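Local coordinates for protein mandelate racemase/muconate lactonizing enzyme (PDB 2OG9) that probably catalyses abstraction of a proton beside a carboxylate in an acid substrate, as mandelate racemase and other enolase-superfamily enzymes do, at residues 338-350 with 360-374. Sequence-based numbering, arbitrary orientation.
Sequences EWLEPLFNERIEI and RPGLGLTLSGQVKAW
The carboxylate of E346 grips T366 twice: OE1 takes the backbone N-H of T366 on its syn side, though 34° out of the carboxylate plane (2.9 Å to T366 N), and OE2 meets the hydroxyl at a very short 2.5 Å from T366 OG1. A glutamate suits this place because its chain, bent at CB-CG (chi2 75°), curls back to offer both oxygens to one residue, while CB lies over a face of the R360 guanidinium, toward its rim, 3.6 Å from R360 NH2. An alanine here is likely to leave the amide N-H and hydroxyl of T366 without the carboxylate that accepts both.

Backbone bonds tie the two segments at a single bridge between F344 and L367: S368 N donates to L343 O (2.8 Å) and N345 N to T366 O (3.2 Å). S368 adds a third link, since a hydroxyl on so short an arm can reach the nearby P342 O, 2.6 Å from OG and in the carbonyl plane; OG also accepts from Q370 N, a weak capping bond in the turn that leads into the short helix 370-374.

Apolar contacts complete the join. The flat F344 ring is sandwiched between CB of its neighbour L343 and CD1 of L365, a CH-pi contact 4.1 Å from the ring centroid. P342 sets CB against the W374 ring edge, 3.7 Å from CH2, and the forked end of L343 lets CD2 meet both W374 and V371.

The pair packs against the antiparallel sheet that strand 375-382 also joins: F344 and L367 rest on F51 of strand 46-56, L343 and W374 reach strand 15-26, and L365 touches E319 of helix 318-326.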
loop_
_atom_site.group_PDB
_atom_site.type_symbol
_atom_site.label_atom_id
_atom_site.label_comp_id
_atom_site.label_asym_id
_atom_site.label_seq_id
_atom_site.Cartn_x
_atom_site.Cartn_y
_atom_site.Cartn_z
ATOM N N GLU A 338 36.454 -12.069 -25.032
ATOM C CA GLU A 338 37.620 -12.972 -25.062
ATOM C C GLU A 338 38.635 -13.038 -23.927
ATOM O O GLU A 338 39.464 -13.939 -23.926
ATOM C CB GLU A 338 38.371 -12.714 -26.384
ATOM C CG GLU A 338 39.059 -11.326 -26.476
ATOM C CD GLU A 338 38.066 -10.141 -26.557
ATOM O OE1 GLU A 338 37.048 -10.239 -27.281
ATOM O OE2 GLU A 338 38.304 -9.097 -25.905
ATOM N N TRP A 339 38.560 -12.152 -22.937
ATOM C CA TRP A 339 39.588 -12.150 -21.869
ATOM C C TRP A 339 39.971 -13.461 -21.146
ATOM O O TRP A 339 41.146 -13.687 -20.845
ATOM C CB TRP A 339 39.257 -11.120 -20.776
ATOM C CG TRP A 339 39.001 -9.732 -21.267
ATOM C CD1 TRP A 339 38.979 -9.309 -22.562
ATOM C CD2 TRP A 339 38.653 -8.595 -20.465
ATOM N NE1 TRP A 339 38.634 -7.980 -22.621
ATOM C CE2 TRP A 339 38.428 -7.517 -21.349
ATOM C CE3 TRP A 339 38.503 -8.385 -19.086
ATOM C CZ2 TRP A 339 38.062 -6.244 -20.900
ATOM C CZ3 TRP A 339 38.140 -7.121 -18.639
ATOM C CH2 TRP A 339 37.924 -6.065 -19.546
ATOM N N LEU A 340 38.985 -14.301 -20.848
ATOM C CA LEU A 340 39.261 -15.531 -20.127
ATOM C C LEU A 340 39.759 -16.716 -20.952
ATOM O O LEU A 340 40.242 -17.691 -20.385
ATOM C CB LEU A 340 38.020 -15.972 -19.352
ATOM C CG LEU A 340 37.326 -14.926 -18.478
ATOM C CD1 LEU A 340 36.285 -15.633 -17.609
ATOM C CD2 LEU A 340 38.340 -14.204 -17.600
ATOM N N GLU A 341 39.645 -16.642 -22.274
ATOM C CA GLU A 341 40.054 -17.749 -23.141
ATOM C C GLU A 341 41.400 -18.424 -22.839
ATOM O O GLU A 341 41.492 -19.647 -22.878
ATOM C CB GLU A 341 40.018 -17.306 -24.610
ATOM C CG GLU A 341 38.627 -16.889 -25.071
ATOM C CD GLU A 341 38.552 -16.621 -26.565
ATOM O OE1 GLU A 341 39.500 -16.019 -27.113
ATOM O OE2 GLU A 341 37.536 -17.001 -27.185
ATOM N N PRO A 342 42.457 -17.647 -22.536
ATOM C CA PRO A 342 43.771 -18.236 -22.241
ATOM C C PRO A 342 43.780 -19.247 -21.089
ATOM O O PRO A 342 44.684 -20.074 -20.992
ATOM C CB PRO A 342 44.633 -17.015 -21.913
ATOM C CG PRO A 342 44.021 -15.940 -22.722
ATOM C CD PRO A 342 42.541 -16.177 -22.530
ATOM N N LEU A 343 42.778 -19.176 -20.223
ATOM C CA LEU A 343 42.696 -20.070 -19.070
ATOM C C LEU A 343 42.198 -21.466 -19.406
ATOM O O LEU A 343 42.438 -22.410 -18.655
ATOM C CB LEU A 343 41.754 -19.483 -18.014
ATOM C CG LEU A 343 42.031 -18.102 -17.420
ATOM C CD1 LEU A 343 40.841 -17.689 -16.560
ATOM C CD2 LEU A 343 43.310 -18.127 -16.592
ATOM N N PHE A 344 41.498 -21.592 -20.529
ATOM C CA PHE A 344 40.912 -22.863 -20.926
ATOM C C PHE A 344 41.380 -23.404 -22.274
ATOM O O PHE A 344 41.916 -22.672 -23.099
ATOM C CB PHE A 344 39.393 -22.713 -20.942
ATOM C CG PHE A 344 38.850 -22.014 -19.727
ATOM C CD1 PHE A 344 38.994 -22.578 -18.464
ATOM C CD2 PHE A 344 38.227 -20.775 -19.843
ATOM C CE1 PHE A 344 38.527 -21.918 -17.326
ATOM C CE2 PHE A 344 37.756 -20.104 -18.711
ATOM C CZ PHE A 344 37.908 -20.678 -17.449
ATOM N N ASN A 345 41.150 -24.696 -22.482
ATOM C CA ASN A 345 41.532 -25.367 -23.718
ATOM C C ASN A 345 40.379 -25.358 -24.707
ATOM O O ASN A 345 40.562 -25.684 -25.876
ATOM C CB ASN A 345 41.924 -26.813 -23.427
ATOM C CG ASN A 345 43.104 -26.913 -22.494
ATOM O OD1 ASN A 345 43.077 -27.661 -21.511
ATOM N ND2 ASN A 345 44.153 -26.163 -22.795
ATOM N N GLU A 346 39.197 -24.973 -24.236
ATOM C CA GLU A 346 37.999 -24.945 -25.071
ATOM C C GLU A 346 37.614 -23.526 -25.488
ATOM O O GLU A 346 38.077 -22.555 -24.899
ATOM C CB GLU A 346 36.831 -25.594 -24.326
ATOM C CG GLU A 346 37.059 -27.047 -23.896
ATOM C CD GLU A 346 37.995 -27.182 -22.709
ATOM O OE1 GLU A 346 38.249 -26.171 -22.019
ATOM O OE2 GLU A 346 38.469 -28.308 -22.449
ATOM N N ARG A 347 36.754 -23.409 -26.496
ATOM C CA ARG A 347 36.332 -22.098 -26.984
ATOM C C ARG A 347 34.850 -22.054 -27.322
ATOM O O ARG A 347 34.240 -23.077 -27.632
ATOM C CB ARG A 347 37.135 -21.715 -28.234
ATOM C CG ARG A 347 38.617 -21.480 -27.998
ATOM C CD ARG A 347 38.860 -20.146 -27.311
ATOM N NE ARG A 347 40.279 -19.857 -27.110
ATOM C CZ ARG A 347 41.046 -20.420 -26.178
ATOM N NH1 ARG A 347 40.542 -21.317 -25.336
ATOM N NH2 ARG A 347 42.323 -20.073 -26.076
ATOM N N ILE A 348 34.281 -20.855 -27.256
ATOM C CA ILE A 348 32.875 -20.648 -27.574
ATOM C C ILE A 348 32.782 -20.317 -29.063
ATOM O O ILE A 348 33.630 -19.606 -29.600
ATOM C CB ILE A 348 32.286 -19.460 -26.773
ATOM C CG1 ILE A 348 32.355 -19.753 -25.269
ATOM C CG2 ILE A 348 30.858 -19.192 -27.218
ATOM C CD1 ILE A 348 31.503 -20.922 -24.822
ATOM N N GLU A 349 31.758 -20.835 -29.725
ATOM C CA GLU A 349 31.582 -20.572 -31.142
ATOM C C GLU A 349 30.419 -19.617 -31.346
ATOM O O GLU A 349 29.390 -19.736 -30.683
ATOM C CB GLU A 349 31.311 -21.879 -31.884
ATOM C CG GLU A 349 31.589 -21.808 -33.372
ATOM C CD GLU A 349 31.470 -23.159 -34.048
ATOM O OE1 GLU A 349 31.942 -24.156 -33.460
ATOM O OE2 GLU A 349 30.916 -23.223 -35.165
ATOM N N ILE A 350 30.585 -18.666 -32.260
ATOM C CA ILE A 350 29.522 -17.719 -32.546
ATOM C C ILE A 350 29.195 -17.733 -34.032
ATOM O O ILE A 350 30.076 -17.911 -34.876
ATOM C CB ILE A 350 29.900 -16.271 -32.149
ATOM C CG1 ILE A 350 31.091 -15.791 -32.980
ATOM C CG2 ILE A 350 30.207 -16.199 -30.658
ATOM C CD1 ILE A 350 31.388 -14.310 -32.824
ATOM N N ARG A 360 29.491 -30.398 -24.899
ATOM C CA ARG A 360 30.282 -31.321 -24.087
ATOM C C ARG A 360 29.751 -31.379 -22.647
ATOM O O ARG A 360 29.039 -30.479 -22.202
ATOM C CB ARG A 360 31.761 -30.900 -24.106
ATOM C CG ARG A 360 32.000 -29.457 -24.523
ATOM C CD ARG A 360 33.470 -29.206 -24.866
ATOM N NE ARG A 360 33.639 -27.997 -25.671
ATOM C CZ ARG A 360 33.461 -26.758 -25.222
ATOM N NH1 ARG A 360 33.114 -26.548 -23.963
ATOM N NH2 ARG A 360 33.614 -25.724 -26.039
ATOM N N PRO A 361 30.075 -32.452 -21.907
ATOM C CA PRO A 361 29.631 -32.633 -20.516
ATOM C C PRO A 361 30.032 -31.513 -19.553
ATOM O O PRO A 361 31.145 -30.985 -19.629
ATOM C CB PRO A 361 30.257 -33.968 -20.126
ATOM C CG PRO A 361 30.262 -34.725 -21.430
ATOM C CD PRO A 361 30.732 -33.675 -22.412
ATOM N N GLY A 362 29.117 -31.168 -18.644
ATOM C CA GLY A 362 29.370 -30.123 -17.662
ATOM C C GLY A 362 29.576 -28.744 -18.257
ATOM O O GLY A 362 28.925 -28.376 -19.236
ATOM N N LEU A 363 30.474 -27.967 -17.655
ATOM C CA LEU A 363 30.781 -26.634 -18.154
ATOM C C LEU A 363 31.522 -26.723 -19.476
ATOM O O LEU A 363 31.495 -25.788 -20.273
ATOM C CB LEU A 363 31.657 -25.870 -17.161
ATOM C CG LEU A 363 30.989 -25.236 -15.946
ATOM C CD1 LEU A 363 32.032 -24.444 -15.161
ATOM C CD2 LEU A 363 29.868 -24.318 -16.409
ATOM N N GLY A 364 32.196 -27.847 -19.697
ATOM C CA GLY A 364 32.951 -28.033 -20.923
ATOM C C GLY A 364 34.267 -27.278 -20.892
ATOM O O GLY A 364 34.745 -26.794 -21.924
ATOM N N LEU A 365 34.861 -27.180 -19.707
ATOM C CA LEU A 365 36.120 -26.465 -19.539
ATOM C C LEU A 365 37.198 -27.283 -18.834
ATOM O O LEU A 365 36.911 -28.047 -17.908
ATOM C CB LEU A 365 35.894 -25.180 -18.727
ATOM C CG LEU A 365 34.898 -24.133 -19.235
ATOM C CD1 LEU A 365 34.685 -23.092 -18.140
ATOM C CD2 LEU A 365 35.410 -23.473 -20.516
ATOM N N THR A 366 38.437 -27.107 -19.284
ATOM C CA THR A 366 39.601 -27.755 -18.685
ATOM C C THR A 366 40.682 -26.682 -18.649
ATOM O O THR A 366 40.755 -25.843 -19.549
ATOM C CB THR A 366 40.102 -28.974 -19.505
ATOM O OG1 THR A 366 40.345 -28.579 -20.860
ATOM C CG2 THR A 366 39.078 -30.102 -19.466
ATOM N N LEU A 367 41.508 -26.694 -17.612
ATOM C CA LEU A 367 42.553 -25.690 -17.458
ATOM C C LEU A 367 43.684 -25.821 -18.469
ATOM O O LEU A 367 44.202 -26.911 -18.693
ATOM C CB LEU A 367 43.132 -25.758 -16.048
ATOM C CG LEU A 367 42.103 -25.610 -14.927
ATOM C CD1 LEU A 367 42.777 -25.814 -13.569
ATOM C CD2 LEU A 367 41.467 -24.233 -15.014
ATOM N N SER A 368 44.069 -24.696 -19.065
ATOM C CA SER A 368 45.144 -24.692 -20.044
ATOM C C SER A 368 46.486 -24.806 -19.326
ATOM O O SER A 368 46.560 -24.688 -18.102
ATOM C CB SER A 368 45.115 -23.399 -20.857
ATOM O OG SER A 368 45.535 -22.296 -20.070
ATOM N N GLY A 369 47.545 -25.036 -20.092
ATOM C CA GLY A 369 48.864 -25.150 -19.497
ATOM C C GLY A 369 49.357 -23.818 -18.961
ATOM O O GLY A 369 50.249 -23.780 -18.116
ATOM N N GLN A 370 48.774 -22.727 -19.450
ATOM C CA GLN A 370 49.149 -21.381 -19.019
ATOM C C GLN A 370 48.752 -21.067 -17.583
ATOM O O GLN A 370 49.379 -20.233 -16.929
ATOM C CB GLN A 370 48.518 -20.334 -19.943
ATOM C CG GLN A 370 49.383 -19.935 -21.122
ATOM C CD GLN A 370 50.475 -18.948 -20.735
ATOM O OE1 GLN A 370 51.213 -19.162 -19.771
ATOM N NE2 GLN A 370 50.583 -17.862 -21.492
ATOM N N VAL A 371 47.707 -21.729 -17.095
ATOM C CA VAL A 371 47.230 -21.496 -15.735
ATOM C C VAL A 371 48.329 -21.700 -14.695
ATOM O O VAL A 371 48.478 -20.898 -13.770
ATOM C CB VAL A 371 46.038 -22.419 -15.403
ATOM C CG1 VAL A 371 45.661 -22.290 -13.934
ATOM C CG2 VAL A 371 44.849 -22.053 -16.277
ATOM N N LYS A 372 49.101 -22.768 -14.856
ATOM C CA LYS A 372 50.181 -23.073 -13.927
ATOM C C LYS A 372 51.120 -21.879 -13.761
ATOM O O LYS A 372 51.403 -21.453 -12.644
ATOM C CB LYS A 372 50.966 -24.295 -14.426
ATOM C CG LYS A 372 52.244 -24.619 -13.653
ATOM C CD LYS A 372 51.997 -25.367 -12.345
ATOM C CE LYS A 372 51.429 -24.471 -11.256
ATOM N NZ LYS A 372 51.317 -25.187 -9.951
ATOM N N ALA A 373 51.584 -21.331 -14.877
ATOM C CA ALA A 373 52.501 -20.199 -14.854
ATOM C C ALA A 373 51.919 -18.942 -14.203
ATOM O O ALA A 373 52.661 -18.091 -13.711
ATOM C CB ALA A 373 52.949 -19.878 -16.268
ATOM N N TRP A 374 50.597 -18.818 -14.201
ATOM C CA TRP A 374 49.964 -17.636 -13.625
ATOM C C TRP A 374 49.436 -17.844 -12.212
ATOM O O TRP A 374 48.871 -16.925 -11.614
ATOM C CB TRP A 374 48.823 -17.154 -14.523
ATOM C CG TRP A 374 49.257 -16.655 -15.873
ATOM C CD1 TRP A 374 50.446 -16.055 -16.189
ATOM C CD2 TRP A 374 48.470 -16.635 -17.069
ATOM N NE1 TRP A 374 50.442 -15.658 -17.506
ATOM C CE2 TRP A 374 49.241 -16.002 -18.069
ATOM C CE3 TRP A 374 47.182 -17.086 -17.392
ATOM C CZ2 TRP A 374 48.768 -15.809 -19.372
ATOM C CZ3 TRP A 374 46.710 -16.893 -18.690
ATOM C CH2 TRP A 374 47.503 -16.260 -19.662
#